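Local coordinates for stromal cell-derived factor 2-like protein (Arabidopsis thaliana, PDB 3MAL) that takes part in protein quality control and the unfolded protein response in the endoplasmic reticulum, in a complex with the chaperones ERDJ3B and BIP1, and supports EFR-dependent immunity, at residues A[120-123]-A[124-127]; A[87-91]-A[92-96]; A[146-149]-A[150-153]; A[177-180]-A[181-184]. All blocks are in the same frame, centred on the assembly; numbering follows the deposited sequence. Where two conformers were deposited one is given.

Interaction 1 (A[120-123]-A[124-127]); sequences NSDT and GDHW
Ser121 and Asp122 both reach the carboxylate of Asp125 in the turn that leads into strand 127-131 of the beta-trefoil barrel. Asp125 OD2 takes two bonds: Ser121 OG donates at 2.7 Å to the anti lone pair, and Asp122 N comes from above the carboxylate plane at 3.1 Å. Asp122 answers with its own side chain, since its OD1 accepts from Gly124 N at 2.8 Å, two residues on, which is the geometry of an Asx turn. With chi1 at 67°, CG of Asp122 lies between the backbone N and the carbonyl carbon, and this bends OD1 forward over the following peptides. Two backbone bonds wind the short 3-10 segment: Asp125 N to Asp122 O, 2.9 Å, and His126 N to Thr123 O, 3.0 Å.

The imidazole of His126 then folds back over the turn. Thr123 CA sits above its centre, 3.6 Å from the centroid and only 3° off the normal, a CH-pi contact made by the backbone carbon, while Thr123 CG2 lies farther out beside CE1. In the second shell, His98 ND1 holds Asp125 OD1 and Asp150 OD2 holds Thr123 OG1, so each of these side chains is anchored outside the turn. At the ring edge, in its plane, a water bonds His126 NE2 at 2.9 Å and also donates to Ser121 OG.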
loop_
_atom_site.group_PDB
_atom_site.type_symbol
_atom_site.label_atom_id
_atom_site.label_comp_id
_atom_site.label_asym_id
_atom_site.label_seq_id
_atom_site.Cartn_x
_atom_site.Cartn_y
_atom_site.Cartn_z
ATOM N N ASN A 120 12.991 -7.215 10.052
ATOM C CA ASN A 120 11.760 -7.736 10.597
ATOM C C ASN A 120 10.602 -7.556 9.609
ATOM O O ASN A 120 10.076 -6.458 9.433
ATOM C CB ASN A 120 11.464 -7.051 11.943
ATOM C CG ASN A 120 10.341 -7.725 12.718
ATOM O OD1 ASN A 120 10.036 -8.912 12.501
ATOM N ND2 ASN A 120 9.705 -6.967 13.633
ATOM N N SER A 121 10.236 -8.650 8.950
ATOM C CA SER A 121 9.074 -8.695 8.073
ATOM C C SER A 121 8.389 -10.024 8.348
ATOM O O SER A 121 9.061 -11.015 8.681
ATOM C CB SER A 121 9.515 -8.598 6.597
ATOM O OG SER A 121 8.416 -8.640 5.693
ATOM N N ASP A 122 7.064 -10.056 8.254
ATOM C CA ASP A 122 6.331 -11.327 8.322
ATOM C C ASP A 122 5.223 -11.417 7.272
ATOM O O ASP A 122 5.067 -10.490 6.472
ATOM C CB ASP A 122 5.839 -11.648 9.745
ATOM C CG ASP A 122 4.776 -10.703 10.253
ATOM O OD1 ASP A 122 3.944 -10.197 9.467
ATOM O OD2 ASP A 122 4.744 -10.490 11.480
ATOM N N THR A 123 4.474 -12.527 7.244
ATOM C CA THR A 123 3.400 -12.691 6.231
ATOM C C THR A 123 2.299 -11.603 6.279
ATOM O O THR A 123 1.553 -11.406 5.313
ATOM C CB THR A 123 2.741 -14.100 6.259
ATOM O OG1 THR A 123 2.018 -14.278 7.473
ATOM C CG2 THR A 123 3.786 -15.215 6.105
ATOM N N GLY A 124 2.191 -10.905 7.409
ATOM C CA GLY A 124 1.217 -9.825 7.519
ATOM C C GLY A 124 1.592 -8.642 6.631
ATOM O O GLY A 124 0.793 -7.720 6.459
ATOM N N ASP A 125 2.813 -8.678 6.085
ATOM C CA ASP A 125 3.293 -7.687 5.111
ATOM C C ASP A 125 2.938 -8.066 3.659
ATOM O O ASP A 125 3.321 -7.364 2.725
ATOM C CB ASP A 125 4.816 -7.531 5.229
ATOM C CG ASP A 125 5.261 -7.046 6.603
ATOM O OD1 ASP A 125 4.496 -6.360 7.327
ATOM O OD2 ASP A 125 6.404 -7.357 6.968
ATOM N N HIS A 126 2.208 -9.171 3.471
ATOM C CA HIS A 126 1.958 -9.705 2.124
ATOM C C HIS A 126 0.610 -9.264 1.539
ATOM O O HIS A 126 -0.430 -9.374 2.197
ATOM C CB HIS A 126 2.108 -11.248 2.129
ATOM C CG HIS A 126 3.474 -11.713 2.537
ATOM N ND1 HIS A 126 3.842 -13.046 2.530
ATOM C CD2 HIS A 126 4.564 -11.021 2.954
ATOM C CE1 HIS A 126 5.097 -13.152 2.940
ATOM N NE2 HIS A 126 5.560 -11.938 3.192
ATOM N N TRP A 127 0.647 -8.758 0.297
ATOM C CA TRP A 127 -0.533 -8.261 -0.416
ATOM C C TRP A 127 -0.572 -8.868 -1.805
ATOM O O TRP A 127 0.473 -8.972 -2.481
ATOM C CB TRP A 127 -0.497 -6.725 -0.538
ATOM C CG TRP A 127 -0.412 -6.013 0.801
ATOM C CD1 TRP A 127 0.711 -5.813 1.541
ATOM C CD2 TRP A 127 -1.494 -5.424 1.543
ATOM N NE1 TRP A 127 0.410 -5.137 2.707
ATOM C CE2 TRP A 127 -0.937 -4.879 2.731
ATOM C CE3 TRP A 127 -2.869 -5.288 1.316
ATOM C CZ2 TRP A 127 -1.716 -4.232 3.702
ATOM C CZ3 TRP A 127 -3.653 -4.625 2.281
ATOM C CH2 TRP A 127 -3.064 -4.102 3.453
HETATM O O HOH W 1 7.950 -11.207 4.628
HETATM O O HOH W 2 -0.956 -10.859 4.590
#

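Interaction 2 (A[87-91]-A[92-96])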
loop_
_atom_site.group_PDB
_atom_site.type_symbol
_atom_site.label_atom_id
_atom_site.label_comp_id
_atom_site.label_asym_id
_atom_site.label_seq_id
_atom_site.Cartn_x
_atom_site.Cartn_y
_atom_site.Cartn_z
ATOM N N ARG A 87 5.238 -6.909 -1.429
ATOM C CA ARG A 87 5.397 -6.105 -0.218
ATOM C C ARG A 87 5.613 -4.651 -0.696
ATOM O O ARG A 87 6.156 -4.419 -1.791
ATOM C CB ARG A 87 6.587 -6.598 0.616
ATOM C CG ARG A 87 6.409 -8.026 1.192
ATOM C CD ARG A 87 7.556 -8.464 2.125
ATOM N NE ARG A 87 8.817 -8.568 1.415
ATOM C CZ ARG A 87 10.018 -8.618 1.981
ATOM N NH1 ARG A 87 10.160 -8.573 3.299
ATOM N NH2 ARG A 87 11.086 -8.669 1.208
ATOM N N LEU A 88 5.158 -3.687 0.103
ATOM C CA LEU A 88 5.412 -2.286 -0.174
ATOM C C LEU A 88 6.162 -1.727 1.012
ATOM O O LEU A 88 5.637 -1.684 2.112
ATOM C CB LEU A 88 4.095 -1.503 -0.411
ATOM C CG LEU A 88 3.364 -1.844 -1.712
ATOM C CD1 LEU A 88 1.977 -1.169 -1.706
ATOM C CD2 LEU A 88 4.189 -1.390 -2.935
ATOM N N GLN A 89 7.416 -1.332 0.794
ATOM C CA GLN A 89 8.218 -0.834 1.908
ATOM C C GLN A 89 8.267 0.682 1.820
ATOM O O GLN A 89 8.628 1.220 0.795
ATOM C CB GLN A 89 9.631 -1.428 1.874
ATOM C CG GLN A 89 10.440 -1.073 3.128
ATOM C CD GLN A 89 11.849 -1.664 3.110
ATOM O OE1 GLN A 89 12.462 -1.829 2.044
ATOM N NE2 GLN A 89 12.374 -1.963 4.296
ATOM N N HIS A 90 7.911 1.353 2.909
ATOM C CA HIS A 90 7.914 2.808 3.003
ATOM C C HIS A 90 9.356 3.292 2.906
ATOM O O HIS A 90 10.215 2.858 3.681
ATOM C CB HIS A 90 7.289 3.235 4.345
ATOM C CG HIS A 90 6.965 4.695 4.436
ATOM N ND1 HIS A 90 7.506 5.516 5.409
ATOM C CD2 HIS A 90 6.138 5.478 3.700
ATOM C CE1 HIS A 90 7.034 6.742 5.260
ATOM N NE2 HIS A 90 6.210 6.750 4.225
ATOM N N MET A 91 9.628 4.186 1.958
ATOM C CA MET A 91 11.005 4.591 1.698
ATOM C C MET A 91 11.622 5.329 2.877
ATOM O O MET A 91 12.787 5.103 3.216
ATOM C CB MET A 91 11.105 5.465 0.455
ATOM C CG MET A 91 11.181 4.716 -0.865
ATOM S SD MET A 91 11.626 5.850 -2.221
ATOM C CE MET A 91 13.373 6.064 -1.986
ATOM N N LYS A 92 10.845 6.202 3.492
ATOM C CA LYS A 92 11.368 7.094 4.521
ATOM C C LYS A 92 11.626 6.398 5.846
ATOM O O LYS A 92 12.605 6.724 6.512
ATOM C CB LYS A 92 10.429 8.306 4.716
ATOM C CG LYS A 92 10.490 9.325 3.570
ATOM C CD LYS A 92 11.696 10.214 3.680
ATOM C CE LYS A 92 11.604 11.126 4.889
ATOM N NZ LYS A 92 10.385 11.925 4.838
ATOM N N THR A 93 10.772 5.439 6.227
ATOM C CA THR A 93 10.901 4.754 7.525
ATOM C C THR A 93 11.372 3.301 7.433
ATOM O O THR A 93 11.720 2.706 8.453
ATOM C CB THR A 93 9.585 4.770 8.373
ATOM O OG1 THR A 93 8.578 4.009 7.701
ATOM C CG2 THR A 93 9.077 6.193 8.619
ATOM N N ARG A 94 11.373 2.723 6.233
ATOM C CA ARG A 94 11.772 1.327 6.054
ATOM C C ARG A 94 10.789 0.287 6.622
ATOM O O ARG A 94 11.092 -0.914 6.631
ATOM C CB ARG A 94 13.185 1.107 6.634
ATOM C CG ARG A 94 14.242 1.756 5.819
ATOM C CD ARG A 94 14.727 0.661 4.888
ATOM N NE ARG A 94 14.703 1.085 3.519
ATOM C CZ ARG A 94 14.947 0.299 2.483
ATOM N NH1 ARG A 94 15.219 -0.997 2.648
ATOM N NH2 ARG A 94 14.900 0.825 1.280
ATOM N N LYS A 95 9.615 0.728 7.077
ATOM C CA LYS A 95 8.595 -0.210 7.591
ATOM C C LYS A 95 7.713 -0.742 6.449
ATOM O O LYS A 95 7.639 -0.124 5.380
ATOM C CB LYS A 95 7.748 0.421 8.724
ATOM C CG LYS A 95 8.575 0.927 9.944
ATOM C CD LYS A 95 7.699 0.880 11.220
ATOM C CE LYS A 95 8.458 1.203 12.527
ATOM N NZ LYS A 95 9.829 0.624 12.567
ATOM N N TRP A 96 7.073 -1.892 6.675
ATOM C CA TRP A 96 6.323 -2.612 5.620
ATOM C C TRP A 96 4.834 -2.323 5.733
ATOM O O TRP A 96 4.300 -2.344 6.834
ATOM C CB TRP A 96 6.542 -4.133 5.755
ATOM C CG TRP A 96 7.983 -4.489 5.748
ATOM C CD1 TRP A 96 8.813 -4.632 6.828
ATOM C CD2 TRP A 96 8.782 -4.691 4.591
ATOM N NE1 TRP A 96 10.095 -4.919 6.401
ATOM C CE2 TRP A 96 10.098 -4.955 5.029
ATOM C CE3 TRP A 96 8.516 -4.670 3.216
ATOM C CZ2 TRP A 96 11.144 -5.205 4.138
ATOM C CZ3 TRP A 96 9.547 -4.943 2.335
ATOM C CH2 TRP A 96 10.848 -5.190 2.796
HETATM O O HOH W 3 14.262 3.439 1.550
#
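Trp96 lies between Arg87 and Gln89, which occupy opposite faces of its indole. The guanidinium of Arg87 lies flat on one face, centres 4.0 Å and planes 10° apart; it is displaced toward the rim, with NH1 nearest CH2. On the other face, Gln89 CG makes a CH-pi contact almost straight above the six-membered ring, 4.0 Å from its centroid. With CG anti to the backbone N (chi1 -172°), the extended Gln89 chain lays the amide over the rim of the same face, NE2 near CZ2, and within reach of Arg94. NE2 donates to Arg94 O at 2.9 Å, with that oxygen in the amide plane. OE1 stands over a face of the Arg94 guanidinium at too poor an angle for a hydrogen bond; Lys67 NZ bonds OE1, and Asp118 OD2 pairs with Arg94 NH1. At the guanidinium edge, in plane, a water accepts from Arg94 NH2 and donates to Met91 O.

This is the tight turn between barrel strand 85-90 and strand 96-100, in the second MIR repeat of the beta-trefoil, with a single backbone bridge between Gln89 and Trp96. His90 NE2 bonds Asn61 O, which can only accept, so NE2 probably carries a proton. ND1 donating to Thr93 OG1 (2.9 Å) as well would make the ring cationic, whereas the weak approach of Thr93 N to ND1 points the other way; the charge of His90 stays open.

Interaction 3 (A[146-149]-A[150-153]); sequences LQHI and DTSG
Thr151 OG1 is gripped by two nitrogens at the turn after strand 143-148. It lies 2.7 Å from His148 ND1, near the ring plane, in a bond that either partner could donate. Gly153 N reaches the same oxygen at 3.3 Å, with an N-H...O angle of 163°, and so closes an ST turn. The hydroxyl is placed for both by its torsion, chi1 58°, with OG1 between the backbone N and the carbonyl carbon and CG2 beside the backbone N. From there CG2 also flanks the ND1 side of the imidazole. Thr151 N adds a further bond to His148 ND1 at 3.3 Å, tilted 29° from the ring plane.

Around this centre the main chain turns back on itself. His148 N donates to Gly153 O at 2.7 Å, whereas the return bond, Ser152 N to His148 O, is weak. Gln147 adds a side-chain tie to the returning chain: it is extended, and NE2 donates to Ser152 O at 3.1 Å, that oxygen lying close to the amide plane. A water donating to Ile149 O and bonded to Ser152 OG spans the outside of the turn. This tight turn between barrel strand 143-148 and strand 154-161 belongs to the third MIR repeat of the beta-trefoil.

On its other side His148 NE2 bonds Gly124 O, a carbonyl that can only accept, and the ring meets Trp127 edge-to-face. NE2 therefore most likely carries the proton. ND1 would then be left to accept from Thr151 N and from the Thr151 hydroxyl, consistent with a neutral imidazole fixed in its rotation from both nitrogens.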
loop_
_atom_site.group_PDB
_atom_site.type_symbol
_atom_site.label_atom_id
_atom_site.label_comp_id
_atom_site.label_asym_id
_atom_site.label_seq_id
_atom_site.Cartn_x
_atom_site.Cartn_y
_atom_site.Cartn_z
ATOM N N LEU A 146 -5.273 -4.101 -4.021
ATOM C CA LEU A 146 -4.290 -4.876 -3.255
ATOM C C LEU A 146 -5.025 -5.588 -2.121
ATOM O O LEU A 146 -5.620 -4.953 -1.239
ATOM C CB LEU A 146 -3.210 -3.955 -2.699
ATOM C CG LEU A 146 -2.270 -3.314 -3.724
ATOM C CD1 LEU A 146 -1.563 -2.159 -3.083
ATOM C CD2 LEU A 146 -1.281 -4.343 -4.253
ATOM N N GLN A 147 -4.982 -6.910 -2.156
ATOM C CA GLN A 147 -5.688 -7.720 -1.164
ATOM C C GLN A 147 -4.723 -8.329 -0.150
ATOM O O GLN A 147 -3.805 -9.062 -0.503
ATOM C CB GLN A 147 -6.543 -8.799 -1.834
ATOM C CG GLN A 147 -7.448 -9.527 -0.827
ATOM C CD GLN A 147 -8.289 -10.623 -1.438
ATOM O OE1 GLN A 147 -7.918 -11.221 -2.454
ATOM N NE2 GLN A 147 -9.445 -10.896 -0.819
ATOM N N HIS A 148 -4.935 -8.002 1.118
ATOM C CA HIS A 148 -4.070 -8.497 2.163
ATOM C C HIS A 148 -4.232 -10.022 2.223
ATOM O O HIS A 148 -5.346 -10.513 2.379
ATOM C CB HIS A 148 -4.434 -7.823 3.488
ATOM C CG HIS A 148 -3.493 -8.140 4.623
ATOM N ND1 HIS A 148 -3.870 -8.895 5.714
ATOM C CD2 HIS A 148 -2.206 -7.783 4.841
ATOM C CE1 HIS A 148 -2.851 -8.998 6.553
ATOM N NE2 HIS A 148 -1.831 -8.328 6.049
ATOM N N ILE A 149 -3.134 -10.753 2.069
ATOM C CA ILE A 149 -3.165 -12.238 2.063
ATOM C C ILE A 149 -3.790 -12.838 3.333
ATOM O O ILE A 149 -4.717 -13.647 3.233
ATOM C CB ILE A 149 -1.761 -12.890 1.850
ATOM C CG1 ILE A 149 -1.125 -12.475 0.516
ATOM C CG2 ILE A 149 -1.838 -14.457 2.009
ATOM C CD1 ILE A 149 -1.849 -12.934 -0.742
ATOM N N ASP A 150 -3.320 -12.413 4.511
ATOM C CA ASP A 150 -3.692 -13.071 5.775
ATOM C C ASP A 150 -5.120 -12.818 6.229
ATOM O O ASP A 150 -5.744 -13.703 6.828
ATOM C CB ASP A 150 -2.681 -12.744 6.901
ATOM C CG ASP A 150 -1.364 -13.501 6.739
ATOM O OD1 ASP A 150 -1.319 -14.427 5.913
ATOM O OD2 ASP A 150 -0.365 -13.176 7.410
ATOM N N THR A 151 -5.639 -11.621 5.948
ATOM C CA THR A 151 -6.984 -11.248 6.371
ATOM C C THR A 151 -7.998 -11.227 5.238
ATOM O O THR A 151 -9.193 -11.152 5.494
ATOM C CB THR A 151 -7.022 -9.835 7.013
ATOM O OG1 THR A 151 -6.524 -8.875 6.073
ATOM C CG2 THR A 151 -6.209 -9.771 8.302
ATOM N N SER A 152 -7.525 -11.258 3.993
ATOM C CA SER A 152 -8.369 -11.036 2.811
ATOM C C SER A 152 -8.968 -9.614 2.684
ATOM O O SER A 152 -9.835 -9.395 1.842
ATOM C CB SER A 152 -9.483 -12.100 2.711
ATOM O OG SER A 152 -8.935 -13.384 2.615
ATOM N N GLY A 153 -8.490 -8.652 3.476
ATOM C CA GLY A 153 -8.920 -7.253 3.355
ATOM C C GLY A 153 -8.363 -6.544 2.113
ATOM O O GLY A 153 -7.171 -6.676 1.811
HETATM O O HOH W 4 -6.394 -13.834 0.914
#

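Interaction 4 (A[177-180]-A[181-184]); sequences EKKA and DNIW
The turn that feeds strand 184-190 of the beta-trefoil, in the third MIR repeat, is built on the carboxamide of Asn182, which bonds back to the main chain at Glu177 and Lys179. Its two ends do complementary work. ND2 donates to Glu177 O at 2.9 Å, arriving in the plane of that carbonyl, and OD1 accepts from Lys179 N at 2.9 Å along a nearly straight N-H...O path of 175°. Both bonds fix which end of the amide is oxygen and which is nitrogen. A chi1 of 45° carries CG between the backbone N and the carbonyl carbon of Asn182, which swings the amide back under the preceding residues rather than out along the chain.

The main chain closes the same turn. Asn182 N donates to Lys179 O at 3.0 Å around a single 3-10-like turn at Ala180 and Asp181. Ile183 N to Ala180 O, at 3.4 Å, is a weak continuation. A water donates to both Ala180 O, 2.7 Å, and Ile183 O, 2.8 Å, bridging the two carbonyls as the chain straightens into the strand.

Two acceptors, Lys179 O and Asn182 OD1, stand 3.0 Å apart, and Arg145 NH1 from strand 143-148 bonds to both, which would offset their repulsion. Asn182 also packs on Tyr154 and His156 of strand 154-161, while Trp184 meets His28 of strand 23-28 edge-to-face, so the turn sits where these three strands come together.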
loop_
_atom_site.group_PDB
_atom_site.type_symbol
_atom_site.label_atom_id
_atom_site.label_comp_id
_atom_site.label_asym_id
_atom_site.label_seq_id
_atom_site.Cartn_x
_atom_site.Cartn_y
_atom_site.Cartn_z
ATOM N N GLU A 177 -15.152 -6.456 0.984
ATOM C CA GLU A 177 -15.811 -6.424 -0.323
ATOM C C GLU A 177 -15.120 -5.488 -1.319
ATOM O O GLU A 177 -14.668 -4.397 -0.953
ATOM C CB GLU A 177 -17.270 -5.923 -0.169
ATOM C CG GLU A 177 -18.163 -6.804 0.712
ATOM C CD GLU A 177 -17.838 -6.678 2.188
ATOM O OE1 GLU A 177 -17.603 -5.555 2.676
ATOM O OE2 GLU A 177 -17.796 -7.705 2.860
ATOM N N LYS A 178 -15.143 -5.878 -2.594
ATOM C CA LYS A 178 -14.705 -4.998 -3.681
ATOM C C LYS A 178 -15.666 -3.838 -3.810
ATOM O O LYS A 178 -16.890 -4.030 -3.899
ATOM C CB LYS A 178 -14.612 -5.756 -5.016
ATOM C CG LYS A 178 -13.675 -6.936 -4.979
ATOM C CD LYS A 178 -13.413 -7.464 -6.400
ATOM C CE LYS A 178 -12.264 -8.429 -6.368
ATOM N NZ LYS A 178 -11.886 -8.878 -7.746
ATOM N N LYS A 179 -15.129 -2.626 -3.762
ATOM C CA LYS A 179 -15.931 -1.429 -3.941
ATOM C C LYS A 179 -15.130 -0.402 -4.710
ATOM O O LYS A 179 -13.910 -0.549 -4.879
ATOM C CB LYS A 179 -16.331 -0.827 -2.581
ATOM C CG LYS A 179 -17.185 -1.721 -1.694
ATOM C CD LYS A 179 -17.574 -0.966 -0.407
ATOM C CE LYS A 179 -18.474 -1.823 0.475
ATOM N NZ LYS A 179 -18.879 -1.135 1.749
ATOM N N ALA A 180 -15.801 0.658 -5.149
ATOM C CA ALA A 180 -15.137 1.772 -5.829
ATOM C C ALA A 180 -14.001 2.368 -4.971
ATOM O O ALA A 180 -12.953 2.747 -5.496
ATOM C CB ALA A 180 -16.165 2.842 -6.190
ATOM N N ASP A 181 -14.217 2.419 -3.656
ATOM C CA ASP A 181 -13.235 2.982 -2.710
ATOM C C ASP A 181 -12.087 2.035 -2.365
ATOM O O ASP A 181 -11.285 2.342 -1.476
ATOM C CB ASP A 181 -13.917 3.412 -1.398
ATOM C CG ASP A 181 -14.703 4.714 -1.523
ATOM O OD1 ASP A 181 -14.315 5.611 -2.292
ATOM O OD2 ASP A 181 -15.722 4.845 -0.817
ATOM N N ASN A 182 -11.990 0.877 -3.022
ATOM C CA ASN A 182 -10.736 0.107 -2.908
ATOM C C ASN A 182 -9.996 -0.121 -4.232
ATOM O O ASN A 182 -9.224 -1.060 -4.374
ATOM C CB ASN A 182 -10.835 -1.155 -2.001
ATOM C CG ASN A 182 -12.077 -1.985 -2.235
ATOM O OD1 ASN A 182 -12.287 -2.521 -3.331
ATOM N ND2 ASN A 182 -12.888 -2.160 -1.173
ATOM N N ILE A 183 -10.245 0.754 -5.196
ATOM C CA ILE A 183 -9.425 0.748 -6.389
ATOM C C ILE A 183 -8.315 1.793 -6.256
ATOM O O ILE A 183 -8.513 2.911 -5.738
ATOM C CB ILE A 183 -10.254 0.874 -7.690
ATOM C CG1 ILE A 183 -9.360 0.682 -8.926
ATOM C CG2 ILE A 183 -11.026 2.174 -7.724
ATOM C CD1 ILE A 183 -8.649 1.934 -9.399
ATOM N N TRP A 184 -7.119 1.383 -6.659
ATOM C CA TRP A 184 -5.932 2.231 -6.580
ATOM C C TRP A 184 -5.219 2.276 -7.937
ATOM O O TRP A 184 -5.439 1.424 -8.795
ATOM C CB TRP A 184 -4.964 1.691 -5.510
ATOM C CG TRP A 184 -5.541 1.715 -4.107
ATOM C CD1 TRP A 184 -6.413 0.814 -3.560
ATOM C CD2 TRP A 184 -5.279 2.690 -3.081
ATOM N NE1 TRP A 184 -6.709 1.167 -2.260
ATOM C CE2 TRP A 184 -6.030 2.311 -1.943
ATOM C CE3 TRP A 184 -4.496 3.842 -3.018
ATOM C CZ2 TRP A 184 -6.009 3.050 -0.748
ATOM C CZ3 TRP A 184 -4.470 4.580 -1.831
ATOM C CH2 TRP A 184 -5.219 4.173 -0.712
HETATM O O HOH W 5 -10.819 4.378 -5.023
#

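Interactions 1, 2 and 3 form a connected row, while interaction 4 stands apart. Interaction 1 is central: Ser121 OG meets Arg87 NH1 of interaction 2 at 3.0 Å, Gly124 O meets His148 NE2 of interaction 3 at 2.7 Å, and Thr123 OG1 meets Asp150 OD2 at 2.6 Å. Interactions 2 and 3, touching through Leu88 and Leu146, are each a turn after a barrel strand, with a histidine-threonine pair (His90 with Thr93, His148 with Thr151). Interaction 4 resembles interaction 1: Asn182 OD1 accepts from Lys179 N as Asp125 OD2 does from Asp122 N, three residues back, each acceptor two before a tryptophan. Its centre lies about 13 Å from that of interaction 3.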